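Local atomic coordinates of uncharacterized protein (Ruminococcus gnavus, PDB entry 4QAN), a protein that is of unknown function but adopts a cystatin-like fold as a divergent member of the NTF2-like superfamily and can bind a magnesium ion. Residues 81-86 / 297-302; 230-235 / 303-308; 12-17 / 249-254; 43-48 / 203-208; 312-317 / 380-385. All coordinates share one frame; numbering follows the deposited sequence. Where two conformers were deposited one is given.

Interaction 1. Residues 81-86 / 297-302; sequences SDYSYY and LNPEYM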
# COMPACT_ATOMS: atom_id res chain seq x y z
N SER A 81 6.67 -3.49 10.20
CA SER A 81 6.79 -4.34 11.39
C SER A 81 8.20 -4.33 11.98
O SER A 81 8.37 -4.61 13.16
CB SER A 81 6.40 -5.78 11.06
OG SER A 81 7.32 -6.36 10.13
N ASP A 82 9.22 -4.04 11.16
CA ASP A 82 10.57 -3.85 11.69
C ASP A 82 10.87 -2.38 11.98
O ASP A 82 11.59 -2.08 12.91
CB ASP A 82 11.61 -4.41 10.72
CG ASP A 82 11.57 -5.93 10.65
OD1 ASP A 82 11.78 -6.57 11.70
OD2 ASP A 82 11.33 -6.46 9.56
N TYR A 83 10.35 -1.48 11.16
CA TYR A 83 10.64 -0.06 11.30
C TYR A 83 9.36 0.74 11.15
O TYR A 83 8.88 0.93 10.04
CB TYR A 83 11.66 0.36 10.25
CG TYR A 83 12.86 -0.54 10.18
CD1 TYR A 83 13.83 -0.50 11.17
CD2 TYR A 83 13.04 -1.42 9.12
CE1 TYR A 83 14.95 -1.33 11.12
CE2 TYR A 83 14.16 -2.26 9.05
CZ TYR A 83 15.11 -2.21 10.06
OH TYR A 83 16.22 -3.02 10.01
N SER A 84 8.81 1.22 12.26
CA SER A 84 7.51 1.89 12.22
C SER A 84 7.50 3.17 11.33
O SER A 84 6.46 3.54 10.82
CB SER A 84 6.97 2.15 13.62
OG SER A 84 7.87 2.91 14.39
N TYR A 85 8.67 3.79 11.14
CA TYR A 85 8.87 4.85 10.13
C TYR A 85 8.09 4.62 8.81
O TYR A 85 7.53 5.55 8.26
CB TYR A 85 10.37 4.95 9.81
CG TYR A 85 10.75 5.93 8.72
CD1 TYR A 85 10.70 5.58 7.37
CD2 TYR A 85 11.19 7.20 9.04
CE1 TYR A 85 11.07 6.48 6.37
CE2 TYR A 85 11.56 8.11 8.06
CZ TYR A 85 11.50 7.76 6.73
OH TYR A 85 11.86 8.67 5.77
N TYR A 86 8.07 3.39 8.33
CA TYR A 86 7.44 3.08 7.04
C TYR A 86 5.91 3.03 7.02
O TYR A 86 5.32 2.87 5.93
CB TYR A 86 7.97 1.75 6.52
CG TYR A 86 9.41 1.79 6.08
CD1 TYR A 86 9.81 2.62 5.04
CD2 TYR A 86 10.38 0.97 6.66
CE1 TYR A 86 11.12 2.65 4.61
CE2 TYR A 86 11.68 0.98 6.21
CZ TYR A 86 12.05 1.83 5.19
OH TYR A 86 13.35 1.86 4.74
N LEU A 297 17.40 -2.24 5.30
CA LEU A 297 16.22 -1.40 5.08
C LEU A 297 15.96 -0.40 6.22
O LEU A 297 15.00 0.36 6.17
CB LEU A 297 14.97 -2.27 4.88
CG LEU A 297 15.00 -3.22 3.68
CD1 LEU A 297 13.84 -4.21 3.74
CD2 LEU A 297 14.97 -2.44 2.39
N ASN A 298 16.80 -0.41 7.25
CA ASN A 298 16.66 0.52 8.38
C ASN A 298 16.63 1.98 7.88
O ASN A 298 17.59 2.42 7.25
CB ASN A 298 17.81 0.32 9.37
CG ASN A 298 17.63 1.11 10.66
OD1 ASN A 298 16.84 2.03 10.76
ND2 ASN A 298 18.40 0.73 11.66
N PRO A 299 15.54 2.71 8.15
CA PRO A 299 15.44 4.08 7.66
C PRO A 299 15.99 5.15 8.62
O PRO A 299 15.84 6.33 8.35
CB PRO A 299 13.93 4.26 7.49
CG PRO A 299 13.35 3.44 8.60
CD PRO A 299 14.28 2.27 8.79
N GLU A 300 16.62 4.76 9.72
CA GLU A 300 17.06 5.72 10.74
C GLU A 300 17.99 6.81 10.19
O GLU A 300 18.13 7.86 10.81
CB GLU A 300 17.77 5.01 11.90
CG GLU A 300 19.15 4.50 11.52
CD GLU A 300 19.82 3.65 12.59
OE1 GLU A 300 19.41 3.69 13.77
OE2 GLU A 300 20.78 2.94 12.22
N TYR A 301 18.63 6.55 9.04
CA TYR A 301 19.56 7.52 8.45
C TYR A 301 18.93 8.46 7.42
O TYR A 301 19.63 9.32 6.85
CB TYR A 301 20.76 6.80 7.85
CG TYR A 301 21.57 6.03 8.86
CD1 TYR A 301 22.25 6.70 9.87
CD2 TYR A 301 21.66 4.65 8.81
CE1 TYR A 301 23.01 6.01 10.80
CE2 TYR A 301 22.43 3.95 9.74
CZ TYR A 301 23.09 4.64 10.73
OH TYR A 301 23.86 3.97 11.67
N MSE A 302 17.63 8.30 7.19
CA MSE A 302 16.87 9.22 6.36
C MSE A 302 16.89 10.63 6.91
O MSE A 302 16.65 11.60 6.19
CB MSE A 302 15.41 8.75 6.19
CG MSE A 302 15.32 7.49 5.34
SE MSE A 302 15.91 7.90 3.50
CE MSE A 302 16.58 6.10 3.14
O HOH W 1 18.68 -2.61 12.15

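Interaction 2. Residues 230-235 / 303-308; sequences YAIEKG and VYLDLI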
# COMPACT_ATOMS: atom_id res chain seq x y z
N TYR A 230 11.86 17.18 3.46
CA TYR A 230 11.86 17.45 4.89
C TYR A 230 10.93 16.47 5.61
O TYR A 230 11.26 15.97 6.69
CB TYR A 230 11.42 18.89 5.17
CG TYR A 230 11.32 19.24 6.66
CD1 TYR A 230 12.46 19.36 7.44
CD2 TYR A 230 10.07 19.45 7.27
CE1 TYR A 230 12.38 19.68 8.79
CE2 TYR A 230 9.97 19.77 8.62
CZ TYR A 230 11.12 19.89 9.38
OH TYR A 230 11.04 20.21 10.71
N ALA A 231 9.76 16.22 5.03
CA ALA A 231 8.84 15.21 5.56
C ALA A 231 9.50 13.82 5.71
O ALA A 231 9.35 13.13 6.73
CB ALA A 231 7.61 15.10 4.67
N ILE A 232 10.24 13.42 4.68
CA ILE A 232 10.99 12.16 4.70
C ILE A 232 12.03 12.15 5.83
O ILE A 232 12.11 11.18 6.60
CB ILE A 232 11.63 11.90 3.31
CG1 ILE A 232 10.50 11.50 2.33
CG2 ILE A 232 12.68 10.80 3.38
CD1 ILE A 232 10.87 11.43 0.86
N GLU A 233 12.77 13.25 5.96
CA GLU A 233 13.77 13.41 7.02
C GLU A 233 13.17 13.25 8.41
O GLU A 233 13.82 12.70 9.30
CB GLU A 233 14.45 14.77 6.92
CG GLU A 233 15.26 15.00 5.64
CD GLU A 233 15.63 16.45 5.43
OE1 GLU A 233 15.10 17.30 6.17
OE2 GLU A 233 16.45 16.75 4.53
N LYS A 234 11.94 13.75 8.59
CA LYS A 234 11.27 13.77 9.89
C LYS A 234 10.35 12.58 10.15
O LYS A 234 9.77 12.47 11.23
CB LYS A 234 10.44 15.06 10.05
CG LYS A 234 11.22 16.35 9.80
CD LYS A 234 12.31 16.60 10.82
CE LYS A 234 11.71 16.98 12.16
NZ LYS A 234 12.63 17.86 12.91
N GLY A 235 10.22 11.70 9.17
CA GLY A 235 9.35 10.55 9.28
C GLY A 235 7.88 10.89 9.13
O GLY A 235 7.02 10.17 9.63
N VAL A 303 17.17 10.78 8.20
CA VAL A 303 17.32 12.10 8.78
C VAL A 303 18.54 12.85 8.18
O VAL A 303 18.65 14.06 8.30
CB VAL A 303 17.41 12.04 10.31
CG1 VAL A 303 18.72 11.43 10.76
CG2 VAL A 303 17.24 13.42 10.89
N TYR A 304 19.44 12.11 7.54
CA TYR A 304 20.57 12.72 6.85
C TYR A 304 20.46 12.60 5.35
O TYR A 304 21.46 12.66 4.64
CB TYR A 304 21.89 12.12 7.36
CG TYR A 304 22.08 12.34 8.84
CD1 TYR A 304 22.09 13.64 9.37
CD2 TYR A 304 22.24 11.27 9.72
CE1 TYR A 304 22.25 13.86 10.72
CE2 TYR A 304 22.41 11.49 11.07
CZ TYR A 304 22.41 12.78 11.56
OH TYR A 304 22.58 13.01 12.91
N LEU A 305 19.24 12.46 4.85
CA LEU A 305 19.01 12.68 3.44
C LEU A 305 18.81 14.17 3.26
O LEU A 305 17.81 14.73 3.71
CB LEU A 305 17.79 11.93 2.95
CG LEU A 305 17.46 12.20 1.49
CD1 LEU A 305 18.49 11.53 0.62
CD2 LEU A 305 16.07 11.72 1.17
N ASP A 306 19.79 14.81 2.61
CA ASP A 306 19.79 16.24 2.37
C ASP A 306 19.71 16.56 0.90
O ASP A 306 20.38 15.96 0.07
CB ASP A 306 21.06 16.88 2.91
CG ASP A 306 20.98 17.16 4.39
OD1 ASP A 306 20.02 17.83 4.82
OD2 ASP A 306 21.89 16.70 5.13
N LEU A 307 18.90 17.56 0.61
CA LEU A 307 18.82 18.13 -0.70
C LEU A 307 19.93 19.21 -0.82
O LEU A 307 20.00 20.12 -0.01
CB LEU A 307 17.42 18.71 -0.84
CG LEU A 307 16.71 18.79 -2.18
CD1 LEU A 307 16.67 17.46 -2.91
CD2 LEU A 307 15.30 19.29 -1.90
N ILE A 308 20.82 19.08 -1.79
CA ILE A 308 21.81 20.13 -2.05
C ILE A 308 21.19 21.23 -2.92
O ILE A 308 21.42 22.41 -2.71
CB ILE A 308 23.06 19.55 -2.73
CG1 ILE A 308 23.78 18.58 -1.79
CG2 ILE A 308 24.02 20.66 -3.15
CD1 ILE A 308 24.75 17.66 -2.50
O HOH W 2 17.21 18.81 2.76

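Interaction 3. Residues 12-17 / 249-254; sequences TESLQK and SQDTSP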
# COMPACT_ATOMS: atom_id res chain seq x y z
N THR A 12 -12.93 11.55 5.21
CA THR A 12 -14.01 11.49 4.23
C THR A 12 -15.34 11.23 4.93
O THR A 12 -15.35 10.86 6.10
CB THR A 12 -13.77 10.36 3.21
OG1 THR A 12 -13.84 9.09 3.88
CG2 THR A 12 -12.42 10.48 2.55
N GLU A 13 -16.45 11.41 4.22
CA GLU A 13 -17.79 11.14 4.76
C GLU A 13 -17.88 9.72 5.34
O GLU A 13 -18.44 9.53 6.41
CB GLU A 13 -18.88 11.33 3.69
CG GLU A 13 -19.26 12.78 3.43
CD GLU A 13 -20.11 12.97 2.18
OE1 GLU A 13 -20.75 11.99 1.71
OE2 GLU A 13 -20.14 14.11 1.66
N SER A 14 -17.34 8.74 4.63
CA SER A 14 -17.37 7.37 5.13
C SER A 14 -16.48 7.21 6.37
O SER A 14 -16.86 6.54 7.33
CB SER A 14 -16.96 6.37 4.05
OG SER A 14 -17.88 6.42 2.98
N LEU A 15 -15.31 7.84 6.37
CA LEU A 15 -14.45 7.77 7.54
C LEU A 15 -15.03 8.46 8.76
O LEU A 15 -14.67 8.11 9.86
CB LEU A 15 -13.07 8.34 7.25
CG LEU A 15 -12.21 7.34 6.49
CD1 LEU A 15 -11.05 8.06 5.83
CD2 LEU A 15 -11.75 6.20 7.41
N GLN A 16 -15.92 9.42 8.57
CA GLN A 16 -16.66 10.04 9.69
C GLN A 16 -17.75 9.14 10.27
O GLN A 16 -18.27 9.44 11.34
CB GLN A 16 -17.34 11.34 9.26
CG GLN A 16 -16.38 12.43 8.82
CD GLN A 16 -17.09 13.54 8.06
OE1 GLN A 16 -18.18 13.96 8.44
NE2 GLN A 16 -16.48 14.01 6.97
N LYS A 17 -18.12 8.07 9.56
CA LYS A 17 -19.20 7.18 10.03
C LYS A 17 -18.77 6.36 11.23
O LYS A 17 -17.63 5.92 11.31
CB LYS A 17 -19.66 6.21 8.93
CG LYS A 17 -20.47 6.84 7.81
CD LYS A 17 -20.74 5.83 6.71
CE LYS A 17 -21.73 6.38 5.69
NZ LYS A 17 -21.75 5.55 4.46
N SER A 249 -11.83 14.56 -2.22
CA SER A 249 -13.15 14.02 -2.53
C SER A 249 -14.01 14.10 -1.29
O SER A 249 -13.51 14.12 -0.16
CB SER A 249 -13.08 12.56 -3.02
OG SER A 249 -12.38 11.73 -2.10
N GLN A 250 -15.30 14.17 -1.50
CA GLN A 250 -16.22 14.25 -0.37
C GLN A 250 -16.16 12.92 0.36
O GLN A 250 -15.89 12.87 1.55
CB GLN A 250 -17.64 14.57 -0.84
CG GLN A 250 -17.76 15.89 -1.60
CD GLN A 250 -17.12 17.07 -0.87
OE1 GLN A 250 -17.49 17.40 0.26
NE2 GLN A 250 -16.16 17.72 -1.53
N ASP A 251 -16.36 11.83 -0.38
CA ASP A 251 -16.39 10.50 0.20
C ASP A 251 -15.11 9.74 -0.11
O ASP A 251 -14.24 10.21 -0.88
CB ASP A 251 -17.62 9.75 -0.32
CG ASP A 251 -18.05 8.63 0.59
OD1 ASP A 251 -17.39 8.36 1.61
OD2 ASP A 251 -19.06 8.00 0.27
N THR A 252 -14.96 8.58 0.54
CA THR A 252 -13.85 7.67 0.31
C THR A 252 -13.86 7.23 -1.15
O THR A 252 -14.89 6.75 -1.64
CB THR A 252 -13.98 6.44 1.23
OG1 THR A 252 -13.69 6.83 2.58
CG2 THR A 252 -13.08 5.30 0.78
N SER A 253 -12.74 7.39 -1.84
CA SER A 253 -12.66 7.13 -3.27
C SER A 253 -11.71 5.97 -3.57
O SER A 253 -10.53 6.05 -3.23
CB SER A 253 -12.17 8.40 -3.99
OG SER A 253 -11.70 8.11 -5.30
N PRO A 254 -12.20 4.90 -4.23
CA PRO A 254 -11.28 3.82 -4.60
C PRO A 254 -10.18 4.29 -5.52
O PRO A 254 -9.03 3.89 -5.36
CB PRO A 254 -12.18 2.79 -5.31
CG PRO A 254 -13.48 3.47 -5.58
CD PRO A 254 -13.60 4.60 -4.60

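Interaction 4. Residues 43-48 / 203-208; sequences LDMALR and NQLTGA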
# COMPACT_ATOMS: atom_id res chain seq x y z
N LEU A 43 -17.15 -0.25 -0.24
CA LEU A 43 -15.71 -0.34 -0.14
C LEU A 43 -15.24 0.00 1.27
O LEU A 43 -14.38 -0.68 1.84
CB LEU A 43 -15.05 0.62 -1.13
CG LEU A 43 -13.53 0.68 -1.11
CD1 LEU A 43 -12.98 -0.67 -1.53
CD2 LEU A 43 -13.00 1.79 -2.00
N ASP A 44 -15.81 1.07 1.82
CA ASP A 44 -15.42 1.53 3.14
C ASP A 44 -15.59 0.39 4.14
O ASP A 44 -14.64 0.05 4.87
CB ASP A 44 -16.27 2.74 3.54
CG ASP A 44 -16.01 3.16 4.96
OD1 ASP A 44 -14.95 3.78 5.20
OD2 ASP A 44 -16.85 2.86 5.85
N MSE A 45 -16.79 -0.20 4.14
CA MSE A 45 -17.10 -1.33 5.01
C MSE A 45 -16.10 -2.45 4.86
O MSE A 45 -15.58 -2.96 5.85
CB MSE A 45 -18.53 -1.79 4.72
CG MSE A 45 -19.00 -2.82 5.71
SE MSE A 45 -20.75 -3.50 5.14
CE MSE A 45 -20.85 -4.91 6.52
N ALA A 46 -15.80 -2.82 3.61
CA ALA A 46 -14.87 -3.90 3.26
C ALA A 46 -13.48 -3.69 3.84
O ALA A 46 -12.91 -4.60 4.43
CB ALA A 46 -14.76 -4.05 1.74
N LEU A 47 -12.93 -2.49 3.63
CA LEU A 47 -11.60 -2.15 4.13
C LEU A 47 -11.44 -2.37 5.63
O LEU A 47 -10.43 -2.91 6.08
CB LEU A 47 -11.28 -0.69 3.80
CG LEU A 47 -10.93 -0.48 2.31
CD1 LEU A 47 -10.79 0.99 1.98
CD2 LEU A 47 -9.67 -1.23 1.96
N ARG A 48 -12.45 -1.96 6.39
CA ARG A 48 -12.44 -2.09 7.84
C ARG A 48 -12.36 -3.55 8.31
O ARG A 48 -11.87 -3.83 9.41
CB ARG A 48 -13.68 -1.42 8.42
CG ARG A 48 -13.72 0.08 8.16
CD ARG A 48 -15.14 0.60 8.08
NE ARG A 48 -15.19 2.06 7.95
CZ ARG A 48 -15.39 2.91 8.96
NH1 ARG A 48 -15.57 2.49 10.21
NH2 ARG A 48 -15.42 4.21 8.70
N ASN A 203 -24.79 -5.34 8.96
CA ASN A 203 -24.49 -4.00 8.46
C ASN A 203 -24.37 -2.97 9.57
O ASN A 203 -25.16 -2.03 9.66
CB ASN A 203 -25.47 -3.55 7.39
CG ASN A 203 -26.89 -3.83 7.76
OD1 ASN A 203 -27.23 -3.98 8.93
ND2 ASN A 203 -27.74 -3.92 6.75
N GLN A 204 -23.39 -3.20 10.43
CA GLN A 204 -22.69 -2.13 11.11
C GLN A 204 -21.34 -2.10 10.40
O GLN A 204 -21.05 -2.96 9.58
CB GLN A 204 -22.45 -2.44 12.59
CG GLN A 204 -23.53 -3.25 13.31
CD GLN A 204 -24.79 -2.45 13.57
OE1 GLN A 204 -25.32 -1.81 12.66
NE2 GLN A 204 -25.28 -2.49 14.81
N LEU A 205 -20.53 -1.11 10.74
CA LEU A 205 -19.12 -1.11 10.39
C LEU A 205 -18.31 -1.45 11.64
O LEU A 205 -18.80 -1.33 12.76
CB LEU A 205 -18.68 0.26 9.88
CG LEU A 205 -19.68 1.01 9.00
CD1 LEU A 205 -19.07 2.33 8.58
CD2 LEU A 205 -20.07 0.16 7.80
N THR A 206 -17.09 -1.90 11.42
CA THR A 206 -16.11 -2.05 12.47
C THR A 206 -15.08 -0.92 12.25
O THR A 206 -15.29 -0.04 11.42
CB THR A 206 -15.47 -3.46 12.44
OG1 THR A 206 -14.89 -3.76 13.72
CG2 THR A 206 -14.40 -3.58 11.31
N GLY A 207 -13.99 -0.94 13.00
CA GLY A 207 -13.15 0.23 13.12
C GLY A 207 -12.51 0.71 11.84
O GLY A 207 -12.18 -0.10 10.97
N ALA A 208 -12.31 2.02 11.74
CA ALA A 208 -11.64 2.62 10.60
C ALA A 208 -10.16 2.24 10.65
O ALA A 208 -9.56 2.26 11.71
CB ALA A 208 -11.80 4.13 10.63

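Interaction 5. Residues 312-317 / 380-385; sequences PIETEE and QSVLKA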
# COMPACT_ATOMS: atom_id res chain seq x y z
N PRO A 312 15.97 23.25 -12.16
CA PRO A 312 15.01 23.10 -13.24
C PRO A 312 15.61 22.40 -14.44
O PRO A 312 16.77 22.67 -14.83
CB PRO A 312 14.66 24.55 -13.60
CG PRO A 312 15.89 25.33 -13.24
CD PRO A 312 16.40 24.65 -12.00
N ILE A 313 14.83 21.51 -15.03
CA ILE A 313 15.21 20.88 -16.29
C ILE A 313 14.56 21.65 -17.44
O ILE A 313 13.36 21.88 -17.44
CB ILE A 313 14.79 19.41 -16.30
CG1 ILE A 313 15.47 18.66 -15.15
CG2 ILE A 313 15.09 18.74 -17.64
CD1 ILE A 313 14.90 17.27 -14.91
N GLU A 314 15.36 22.04 -18.42
CA GLU A 314 14.82 22.68 -19.59
C GLU A 314 14.43 21.63 -20.63
O GLU A 314 15.30 20.92 -21.13
CB GLU A 314 15.83 23.66 -20.16
CG GLU A 314 15.37 24.35 -21.44
CD GLU A 314 16.29 25.48 -21.83
OE1 GLU A 314 16.56 26.36 -20.99
OE2 GLU A 314 16.73 25.49 -22.99
N THR A 315 13.14 21.51 -20.93
CA THR A 315 12.66 20.59 -21.96
C THR A 315 11.42 21.10 -22.69
O THR A 315 10.54 21.72 -22.09
CB THR A 315 12.32 19.20 -21.40
OG1 THR A 315 11.68 18.43 -22.43
CG2 THR A 315 11.38 19.30 -20.19
N GLU A 316 11.40 20.85 -24.00
CA GLU A 316 10.18 20.87 -24.83
C GLU A 316 8.88 20.50 -24.10
O GLU A 316 7.85 21.13 -24.33
CB GLU A 316 10.34 19.86 -25.97
CG GLU A 316 10.84 20.46 -27.26
CD GLU A 316 9.82 21.38 -27.87
OE1 GLU A 316 9.80 22.57 -27.48
OE2 GLU A 316 9.04 20.93 -28.74
N GLU A 317 8.96 19.47 -23.25
CA GLU A 317 7.74 18.91 -22.66
C GLU A 317 7.21 19.66 -21.43
O GLU A 317 6.11 19.36 -20.94
CB GLU A 317 7.94 17.42 -22.35
CG GLU A 317 8.23 16.57 -23.57
CD GLU A 317 7.14 16.64 -24.62
OE1 GLU A 317 5.97 16.35 -24.27
OE2 GLU A 317 7.45 16.96 -25.78
N GLN A 380 25.26 24.09 -11.85
CA GLN A 380 24.24 24.38 -12.86
C GLN A 380 23.05 25.12 -12.28
O GLN A 380 22.59 24.82 -11.18
CB GLN A 380 23.72 23.09 -13.50
CG GLN A 380 24.78 22.21 -14.11
CD GLN A 380 25.61 22.95 -15.12
OE1 GLN A 380 25.12 23.31 -16.18
NE2 GLN A 380 26.87 23.21 -14.78
N SER A 381 22.54 26.10 -13.02
CA SER A 381 21.26 26.71 -12.69
C SER A 381 20.14 26.06 -13.51
O SER A 381 18.97 26.19 -13.16
CB SER A 381 21.32 28.21 -12.98
OG SER A 381 21.58 28.41 -14.35
N VAL A 382 20.51 25.35 -14.58
CA VAL A 382 19.54 24.63 -15.38
C VAL A 382 20.16 23.43 -16.08
O VAL A 382 21.27 23.50 -16.56
CB VAL A 382 18.86 25.56 -16.43
CG1 VAL A 382 19.89 26.22 -17.35
CG2 VAL A 382 17.82 24.80 -17.23
N LEU A 383 19.43 22.32 -16.13
CA LEU A 383 19.91 21.13 -16.84
C LEU A 383 19.15 21.00 -18.15
O LEU A 383 17.93 20.93 -18.14
CB LEU A 383 19.70 19.88 -15.98
CG LEU A 383 20.34 19.88 -14.59
CD1 LEU A 383 19.91 18.66 -13.79
CD2 LEU A 383 21.85 19.94 -14.69
N LYS A 384 19.87 20.97 -19.27
CA LYS A 384 19.25 20.90 -20.60
C LYS A 384 19.04 19.45 -21.01
O LYS A 384 19.97 18.65 -20.98
CB LYS A 384 20.15 21.58 -21.64
CG LYS A 384 20.77 22.91 -21.24
CD LYS A 384 19.86 24.11 -21.46
CE LYS A 384 20.61 25.40 -21.12
NZ LYS A 384 19.81 26.63 -21.35
N ALA A 385 17.82 19.11 -21.42
CA ALA A 385 17.45 17.73 -21.76
C ALA A 385 18.51 17.01 -22.60
O ALA A 385 18.78 17.39 -23.73
CB ALA A 385 16.12 17.71 -22.48

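Interaction 1. Residues 81-86 / 297-302
Three tyrosines, Y83, Y85 and Y86, close round P299 and its neighbours in a loop-to-loop contact made of CH-pi packing and one hydrogen bond from a buried tyrosine, where the turn leading into helix 87-108 meets the loop between helix 287-296 and strand 305-314. P299 is the hub, and each ring takes a different part of it. Its CD lies over one face of the Y83 ring, 3.4 Å from Y83 CG, while N298 CA covers the hydroxyl end of that same face, 3.7 Å from the ring centroid. The N298 amide is turned within 17° of the Y83 ring plane. P299 CB sits above a face of Y85, 3.5 Å from Y85 CD1. That ring reaches across because Y85 swings it away from its own backbone N (chi1 176°), which also carries the hydroxyl past the proline to selenomethionine M302, whose CB is 3.6 Å from Y85 OH. Y86 works differently: its hydroxyl donates to L297 O over 2.6 Å, with the carbonyl oxygen at the ring edge, near the ring plane. A water links Y83 OH and, weakly, N298 ND2. N298 OD1 turns back to accept from the backbone N of E300, an Asx turn that spans the proline. Two hydroxyls reach beyond the loops, Y83 OH bonding R294 O in helix 287-296 and Y85 OH bonding I232 O in helix 221-234. Y86 and M302 rest on helix 254-275, L297 leans on Y272 of that helix and on F61, and M302 also touches Y331 of strand 322-331.

Interaction 2. Residues 230-235 / 303-308
The E233 carboxylate is the flat group that crosses to 303-308, bringing OE2 to 2.6 Å from L305 O. The rings of Y230 and Y304 point away from the opposite segment, each with one face covered from its own: K234 CG over Y230, V303 CG1 over Y304. Two oxygens as close as E233 OE2 and L305 O suggest that the acid carries a proton here. The second acid nearby would push the same way, with D306 OD1 3.7 Å from E233 OE2. A water also donates to E233 OE2 over 2.8 Å and accepts from L307 N, tying the glutamate to the backbone of L307. E233 reaches this far because it is extended beyond CG (chi2 166°). V303 CA makes a C-H...O contact of 3.6 Å with E233 O. On the buried side, I232 CG2 meets L305 CD2 at 4.2 Å, with L271 and F274 of helix 254-275 behind them. Helix 230-234 and strand 305-308 run nearly antiparallel, their axes 160° apart in direction and 8.6 Å apart at closest. A helix ending in a Schellman motif at G235 and laid against a sheet strand is consistent with the helix-on-sheet layering of a cystatin-like fold.

Interaction 3. Residues 12-17 / 249-254
T12, E13 and S14 meet Q250, D251 and T252 through a dense polar core that gives way to an exposed, charged rim. In the core, T12 OG1 and T252 OG1 are hydrogen-bonded at 2.6 Å, and T252 OG1 has a further partner in the hydroxyl of Y210. Beside them D251 OD1 gathers donors: T252 N approaches at 2.7 Å from above the carboxylate plane, S14 N makes a weak bond, and the S14 hydroxyl is modelled so close that its exact distance is doubtful. A chi1 of -157° swings the D251 carboxylate across. With an alanine here, the S14 hydroxyl and the S14 and T252 amides would probably lose the acceptor they share. The backbones join where E13 N donates to Q250 O over 3.1 Å, nearly straight at 164°. On the outer side the fit is slack: E13 OE2 only grazes Q250 CB at 3.6 Å, and E13 OE1 stays 4.6 Å from the like-charged D251 OD2. T12 OG1 accepts from L15 N in an ST motif, followed by a type I turn from S14 to K17, and this turn packs on the loop that leads to the S253 N-cap of helix 254-275.

Interaction 4. Residues 43-48 / 203-208
R48 lies between L205 and A208, its guanidinium sandwiched like a plate between a leucine methyl and the A208 backbone carbon. L205 CD1 sits over the centre of one face, 3.7 Å from R48 CZ, and A208 CA covers the opposite face nearer the rim. The edge is used for bonding: NH1 donates to T206 O over 2.8 Å at 158°, with that oxygen only 7° out of the guanidinium plane. On the helix side NE forms a salt bridge to D44 OD2 at 2.8 Å, though poorly aligned as a hydrogen bond. The arginine runs extended from CG to NE, then twists at its last torsion (chi4 -98°), which turns the plate flat against L205. Its aliphatic stem passes the next peptide, R48 CG lying 3.2 Å from G207 O. L205 is forked: CD1 faces R48 and the D44 carboxylate, while CD2 packs on M45 CG at 3.8 Å. M45, a selenomethionine, stretches out fully and ends with CE 3.6 Å from Q204 O. T206 turns its methyl to the helix, CG2 approaching R48 O, and its hydroxyl to I21 O. A leucine in place of R48 is likely to leave the D44 carboxylate without its countercharge and T206 O without its donor. Chemically, the ion pair within the helix probably positions the buried arginine, whose NH1 makes the bond that crosses to the loop.

Interaction 5. Residues 312-317 / 380-385
E314 and K384 meet through opposite torsion habits: the glutamate runs straight out, with CG opposite its backbone N (chi1 178°) and an extended chain beyond, whereas the lysine bends at its second torsion (chi2 -84°) so that its tail comes back alongside. The two side chains then lie next to each other, pointing the same way, from a short parallel beta ladder at the edge of the mixed sheet, where strand 383-384 pairs with the end of strand 305-314. K384 NZ reaches E314 OE1 at 3.3 Å, a salt bridge whose lysine stands above the carboxylate plane, 45° out of it. Both residues are exposed, so this is a surface pair. The ladder has the staggered bonding of parallel strands. L383 N donates to P312 O, and L383 O accepts from E314 N over 2.8 Å, so one residue straddles I313. E314 then uses its own carbonyl to take A385 N at 3.1 Å, straddling K384 in turn. On the sheet face opposite the salt bridge, I313 and L383 stand next to each other, with I313 also against A356, A358 and L359, and L383 against A326. V382, just ahead of the strand, slips its CG2 between P312 O and E314 CB, 3.7 Å from the latter. The P312 ring covers the backbone at the start of the pairing, P312 CG lying 3.2 Å from S381 O. At the other end, where the modelled chain stops, A385 CB lies 3.6 Å from E314 O and 4.2 Å from T315 CB.

The five contacts fall into two touching pairs and one outlier. Interactions 1 and 2, with centres about 13 Å apart, meet where Y85 CE2 packs on G235 CA at 3.5 Å and where M302 O lies 3.7 Å from E233 CG. Interactions 3 and 4 are likewise adjacent, S14 CB touching D44 CG at 3.5 Å and P254 CB touching L43 CD2; interaction 4 is nested in the loop that interaction 3 closes. Interaction 5 shares strand 305-314 with interaction 2, centres about 24 Å apart. It alone lies near the magnesium site: the side chain of A385 is about 9 Å from that of S360, although no magnesium is bound to this chain.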